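Local coordinates for regulator of Ty1 transposition protein 107 (Saccharomyces cerevisiae, PDB 3T7K), which binds phosphorylated histone H2A through its C-terminal tandem BRCT repeats during DNA damage repair, at residues C[72-75]-C[76-80]; C[171-174]-C[175-178]. All coordinates share one frame; numbering follows the deposited sequence.

Contact 1 (72-80) and contact 2 (171-178) lie in different BRCT repeats, and contact 1 closes before contact 2 opens along the chain. Their centres are 29 Å apart and their nearest atoms about 14 Å, so they do not touch. Contact 1 lies about 3 Å from the centre of the chain in space (centre to centre), on helix 72-77, which connects strands 62-64 and 85-87 in a beta-alpha-beta unit; that helix packs on helices 154-163 and 229-237 of the second repeat and also reaches the bound phosphopeptide. Contact 2 lies farther out, where strand 168-172, an outermost strand of the second sheet, runs into a loop. One therefore belongs to the inter-repeat, ligand-binding region, the other to a strand end.

Contact 1 of 2, residues C[72-75]-C[76-80]; sequences EKFL and KSLSF
Glu-72 and Lys-76 pair one turn apart on helix 72-77, which connects strands 62-64 and 85-87 as the helix of a beta-alpha-beta unit in the first BRCT repeat. Their charges meet in a salt bridge of 2.7 Å from Lys-76 NZ to Glu-72 OE2. The two chains run side by side in the same direction: Glu-72 puts CG anti to its backbone N (chi1 177°) and stays extended, so its CG lies against CD and CE of the lysine. NZ comes to OE2 from the anti side, 29° out of the carboxylate plane, and also bonds Ser-159 of helix 154-163, tying the pair to the second repeat.

Helical backbone bonds run from Lys-76 N to Glu-72 O (2.9 Å) and from Ser-77 N to Lys-73 O (2.8 Å). Lys-73 CB points away from residues 76-80, and its NZ bonds Asp-52 O and a modified side chain of the bound peptide, consistent with a BRCT phosphopeptide site.

The apolar contact is a single approach, Leu-78 CD1 to Phe-74 CE2 at 4.3 Å, oblique to the ring; Leu-75 and Leu-78 pack on Ile-236 and Phe-237 of helix 229-237.

Two serine hydroxyls bond carbonyls. Ser-77 OG donates to Phe-74 O over 2.8 Å. In the type I beta turn from Ser-77 to Phe-80, Ser-79 OG and N both bond Lys-76 O, the hydroxyl in the carbonyl plane on a lone pair.

Contact 2 of 2, residues C[171-174]-C[175-178]; sequences VLRS and KKCT
Arg-173 lies across Lys-176, three residues on, and its side chain can be followed outward from CB. With chi1 at 50°, CG sits between the backbone N and the carbonyl carbon, which turns the chain toward the loop that follows. There CG meets Lys-176 CB at 3.5 Å and has CD of the same lysine close by. The arginine then bends at chi2 (-124°), and its CD also comes against Lys-176 CD. NE is nearer still, 3.1 Å from Lys-176 CD, which stands obliquely to the guanidinium. Past CZ the group reaches Cys-177: CA of the cysteine lies over one guanidinium face, and NH1 is 4.0 Å from Cys-177 CB. NH2 finds its strong partner in Asp-181, with which it forms a salt bridge. Asp-181 OD2 also accepts from Thr-178 N, so one carboxylate oxygen holds both the arginine tip and the backbone of Thr-178, a few residues on.

All this happens where strand 168-172, at one margin of the sheet in the second BRCT repeat, gives way to the loop leading toward strand 198-201. The turn is gripped by Arg-173 O, which accepts two backbone N-H groups. Cys-177 N makes the stronger bond, 2.8 Å from Arg-173 O and nearly along the C=O axis; the one from Lys-176 N is weak.

Toward helix 205-218, Leu-172 CD2 packs on Cys-177 CB at 3.9 Å, and both side chains also touch Phe-211 of that helix. Lys-176 bends at chi3, and its NZ stays 4.2 Å from Arg-173 NE, two like charges near each other without touching.

Contact 1 of 2, residues C[72-75]-C[76-80]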
ATOM      1  N   GLU C  72       4.689   1.214  23.202  1.00 34.92           N
ATOM      2  CA  GLU C  72       5.179   1.316  21.833  1.00 38.52           C
ATOM      3  C   GLU C  72       4.087   0.963  20.816  1.00 39.23           C
ATOM      4  O   GLU C  72       3.916   1.640  19.800  1.00 36.86           O
ATOM      5  CB  GLU C  72       6.376   0.388  21.638  1.00 38.43           C
ATOM      6  CG  GLU C  72       6.914   0.360  20.219  1.00 41.59           C
ATOM      7  CD  GLU C  72       8.094  -0.581  20.071  1.00 48.86           C
ATOM      8  OE1 GLU C  72       8.355  -1.349  21.020  1.00 52.14           O
ATOM      9  OE2 GLU C  72       8.767  -0.556  19.015  1.00 51.60           O
ATOM     10  N   LYS C  73       3.339  -0.095  21.102  1.00 38.18           N
ATOM     11  CA  LYS C  73       2.309  -0.561  20.173  1.00 39.86           C
ATOM     12  C   LYS C  73       1.197   0.449  19.983  1.00 38.13           C
ATOM     13  O   LYS C  73       0.813   0.746  18.846  1.00 37.82           O
ATOM     14  CB  LYS C  73       1.730  -1.896  20.634  1.00 36.99           C
ATOM     15  CG  LYS C  73       2.472  -3.091  20.093  1.00 42.05           C
ATOM     16  CD  LYS C  73       1.873  -4.369  20.657  1.00 45.46           C
ATOM     17  CE  LYS C  73       2.405  -5.588  19.943  1.00 43.94           C
ATOM     18  NZ  LYS C  73       2.102  -6.816  20.726  1.00 42.06           N
ATOM     19  N   PHE C  74       0.675   0.977  21.088  1.00 36.75           N
ATOM     20  CA  PHE C  74      -0.343   2.002  20.986  1.00 34.35           C
ATOM     21  C   PHE C  74       0.150   3.219  20.206  1.00 37.46           C
ATOM     22  O   PHE C  74      -0.538   3.698  19.319  1.00 33.39           O
ATOM     23  CB  PHE C  74      -0.876   2.437  22.350  1.00 35.80           C
ATOM     24  CG  PHE C  74      -2.233   3.053  22.268  1.00 39.24           C
ATOM     25  CD1 PHE C  74      -3.373   2.262  22.367  1.00 39.64           C
ATOM     26  CD2 PHE C  74      -2.382   4.404  22.006  1.00 39.00           C
ATOM     27  CE1 PHE C  74      -4.638   2.816  22.257  1.00 38.30           C
ATOM     28  CE2 PHE C  74      -3.646   4.966  21.898  1.00 41.22           C
ATOM     29  CZ  PHE C  74      -4.779   4.163  22.023  1.00 43.20           C
ATOM     30  N   LEU C  75       1.340   3.722  20.534  1.00 37.58           N
ATOM     31  CA  LEU C  75       1.828   4.931  19.876  1.00 35.68           C
ATOM     32  C   LEU C  75       2.032   4.678  18.395  1.00 33.94           C
ATOM     33  O   LEU C  75       1.763   5.548  17.554  1.00 34.27           O
ATOM     34  CB  LEU C  75       3.141   5.398  20.514  1.00 33.54           C
ATOM     35  CG  LEU C  75       3.003   5.843  21.969  1.00 34.36           C
ATOM     36  CD1 LEU C  75       4.383   6.064  22.596  1.00 35.92           C
ATOM     37  CD2 LEU C  75       2.162   7.090  22.050  1.00 35.13           C
ATOM     38  N   LYS C  76       2.516   3.484  18.072  1.00 33.31           N
ATOM     39  CA  LYS C  76       2.749   3.137  16.673  1.00 36.58           C
ATOM     40  C   LYS C  76       1.443   2.935  15.923  1.00 37.17           C
ATOM     41  O   LYS C  76       1.362   3.213  14.723  1.00 35.40           O
ATOM     42  CB  LYS C  76       3.607   1.884  16.536  1.00 36.24           C
ATOM     43  CG  LYS C  76       5.114   2.138  16.529  1.00 37.27           C
ATOM     44  CD  LYS C  76       5.862   0.804  16.545  1.00 39.61           C
ATOM     45  CE  LYS C  76       7.364   0.988  16.448  1.00 46.26           C
ATOM     46  NZ  LYS C  76       8.056  -0.333  16.465  1.00 45.51           N
ATOM     47  N   SER C  77       0.423   2.435  16.617  1.00 36.95           N
ATOM     48  CA  SER C  77      -0.850   2.207  15.943  1.00 36.10           C
ATOM     49  C   SER C  77      -1.339   3.530  15.355  1.00 36.25           C
ATOM     50  O   SER C  77      -2.100   3.548  14.383  1.00 33.26           O
ATOM     51  CB  SER C  77      -1.888   1.637  16.902  1.00 31.80           C
ATOM     52  OG  SER C  77      -2.489   2.661  17.666  1.00 32.83           O
ATOM     53  N   LEU C  78      -0.889   4.643  15.932  1.00 32.50           N
ATOM     54  CA  LEU C  78      -1.304   5.953  15.429  1.00 31.72           C
ATOM     55  C   LEU C  78      -0.582   6.359  14.145  1.00 30.58           C
ATOM     56  O   LEU C  78      -0.841   7.430  13.593  1.00 28.91           O
ATOM     57  CB  LEU C  78      -1.191   7.034  16.513  1.00 34.26           C
ATOM     58  CG  LEU C  78      -2.331   6.883  17.526  1.00 35.24           C
ATOM     59  CD1 LEU C  78      -2.030   7.592  18.835  1.00 39.86           C
ATOM     60  CD2 LEU C  78      -3.654   7.378  16.916  1.00 37.07           C
ATOM     61  N   SER C  79       0.307   5.498  13.659  1.00 28.69           N
ATOM     62  CA  SER C  79       0.850   5.679  12.316  1.00 32.42           C
ATOM     63  C   SER C  79       0.455   4.543  11.372  1.00 32.65           C
ATOM     64  O   SER C  79       1.156   4.281  10.397  1.00 33.53           O
ATOM     65  CB  SER C  79       2.371   5.777  12.337  1.00 29.62           C
ATOM     66  OG  SER C  79       2.900   4.576  12.859  1.00 36.41           O
ATOM     67  N   PHE C  80      -0.653   3.864  11.656  1.00 34.34           N
ATOM     68  CA  PHE C  80      -1.165   2.904  10.692  1.00 29.15           C
ATOM     69  C   PHE C  80      -1.680   3.668   9.465  1.00 32.24           C
ATOM     70  O   PHE C  80      -1.977   4.869   9.545  1.00 32.68           O
ATOM     71  CB  PHE C  80      -2.257   2.034  11.314  1.00 32.78           C
ATOM     72  CG  PHE C  80      -1.741   1.022  12.297  1.00 31.14           C
ATOM     73  CD1 PHE C  80      -0.385   0.892  12.535  1.00 35.11           C
ATOM     74  CD2 PHE C  80      -2.612   0.189  12.972  1.00 33.44           C
ATOM     75  CE1 PHE C  80       0.092  -0.045  13.448  1.00 34.02           C
ATOM     76  CE2 PHE C  80      -2.155  -0.746  13.878  1.00 32.23           C
ATOM     77  CZ  PHE C  80      -0.792  -0.865  14.118  1.00 37.09           C
TER

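Contact 2 of 2, residues C[171-174]-C[175-178]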
ATOM      1  N   VAL C 171      21.789   9.660  18.336  1.00 39.08           N
ATOM      2  CA  VAL C 171      21.889   9.509  19.784  1.00 35.66           C
ATOM      3  C   VAL C 171      23.124  10.192  20.372  1.00 45.18           C
ATOM      4  O   VAL C 171      24.245  10.018  19.887  1.00 44.72           O
ATOM      5  CB  VAL C 171      21.876   8.038  20.190  1.00 41.16           C
ATOM      6  CG1 VAL C 171      21.946   7.914  21.705  1.00 43.57           C
ATOM      7  CG2 VAL C 171      20.611   7.370  19.649  1.00 39.57           C
ATOM      8  N   LEU C 172      22.911  10.968  21.427  1.00 41.91           N
ATOM      9  CA  LEU C 172      23.986  11.730  22.031  1.00 46.89           C
ATOM     10  C   LEU C 172      24.296  11.184  23.410  1.00 49.50           C
ATOM     11  O   LEU C 172      23.432  11.151  24.283  1.00 49.80           O
ATOM     12  CB  LEU C 172      23.590  13.203  22.146  1.00 50.41           C
ATOM     13  CG  LEU C 172      23.479  14.025  20.865  1.00 47.03           C
ATOM     14  CD1 LEU C 172      22.981  15.427  21.186  1.00 47.12           C
ATOM     15  CD2 LEU C 172      24.817  14.087  20.149  1.00 47.73           C
ATOM     16  N   ARG C 173      25.526  10.729  23.610  1.00 55.77           N
ATOM     17  CA  ARG C 173      25.973  10.450  24.961  1.00 56.35           C
ATOM     18  C   ARG C 173      26.115  11.820  25.606  1.00 59.15           C
ATOM     19  O   ARG C 173      27.050  12.561  25.308  1.00 63.13           O
ATOM     20  CB  ARG C 173      27.292   9.675  24.958  1.00 60.10           C
ATOM     21  CG  ARG C 173      28.369  10.277  24.078  1.00 63.34           C
ATOM     22  CD  ARG C 173      28.876   9.282  23.053  0.55 63.86           C
ATOM     23  NE  ARG C 173      29.838   9.902  22.149  0.88 67.13           N
ATOM     24  CZ  ARG C 173      29.503  10.747  21.180  0.34 62.32           C
ATOM     25  NH1 ARG C 173      28.226  11.076  20.995  1.00 60.90           N
ATOM     26  NH2 ARG C 173      30.443  11.262  20.402  0.73 62.01           N
ATOM     27  N   SER C 174      25.154  12.172  26.452  1.00 58.64           N
ATOM     28  CA  SER C 174      25.051  13.534  26.967  1.00 58.75           C
ATOM     29  C   SER C 174      26.353  14.024  27.592  1.00 65.71           C
ATOM     30  O   SER C 174      26.878  15.075  27.227  1.00 64.16           O
ATOM     31  CB  SER C 174      23.919  13.622  27.988  1.00 59.63           C
ATOM     32  OG  SER C 174      24.287  14.445  29.081  0.66 62.01           O
ATOM     33  N   LYS C 175      26.861  13.249  28.540  1.00 64.32           N
ATOM     34  CA  LYS C 175      28.073  13.591  29.277  1.00 66.65           C
ATOM     35  C   LYS C 175      29.268  13.881  28.364  1.00 64.84           C
ATOM     36  O   LYS C 175      30.045  14.797  28.615  1.00 63.96           O
ATOM     37  CB  LYS C 175      28.402  12.443  30.235  1.00 68.18           C
ATOM     38  CG  LYS C 175      28.009  11.077  29.667  0.93 70.11           C
ATOM     39  CD  LYS C 175      27.720  10.061  30.759  0.93 72.47           C
ATOM     40  CE  LYS C 175      27.254   8.742  30.162  0.62 73.26           C
ATOM     41  NZ  LYS C 175      26.859   7.754  31.207  0.80 74.27           N
ATOM     42  N   LYS C 176      29.390  13.104  27.295  1.00 64.68           N
ATOM     43  CA  LYS C 176      30.565  13.146  26.426  1.00 65.59           C
ATOM     44  C   LYS C 176      30.462  14.080  25.210  1.00 64.19           C
ATOM     45  O   LYS C 176      31.436  14.729  24.843  1.00 64.84           O
ATOM     46  CB  LYS C 176      30.887  11.727  25.950  1.00 65.28           C
ATOM     47  CG  LYS C 176      31.877  11.631  24.800  0.82 66.59           C
ATOM     48  CD  LYS C 176      32.009  10.179  24.352  0.48 66.96           C
ATOM     49  CE  LYS C 176      32.216   9.259  25.549  0.53 67.73           C
ATOM     50  NZ  LYS C 176      31.762   7.859  25.289  0.97 67.10           N
ATOM     51  N   CYS C 177      29.285  14.149  24.598  1.00 61.94           N
ATOM     52  CA  CYS C 177      29.141  14.736  23.262  1.00 59.41           C
ATOM     53  C   CYS C 177      29.641  16.176  23.112  1.00 57.09           C
ATOM     54  O   CYS C 177      29.494  17.009  24.007  1.00 58.32           O
ATOM     55  CB  CYS C 177      27.688  14.652  22.789  1.00 59.39           C
ATOM     56  SG  CYS C 177      26.645  15.948  23.472  1.00 65.41           S
ATOM     57  N   THR C 178      30.226  16.447  21.949  1.00 53.92           N
ATOM     58  CA  THR C 178      30.664  17.782  21.576  1.00 52.08           C
ATOM     59  C   THR C 178      29.687  18.330  20.552  1.00 50.03           C
ATOM     60  O   THR C 178      28.843  17.594  20.036  1.00 46.90           O
ATOM     61  CB  THR C 178      32.018  17.735  20.876  1.00 53.37           C
ATOM     62  OG1 THR C 178      31.868  17.020  19.638  1.00 54.52           O
ATOM     63  CG2 THR C 178      33.061  17.041  21.749  1.00 52.01           C
TER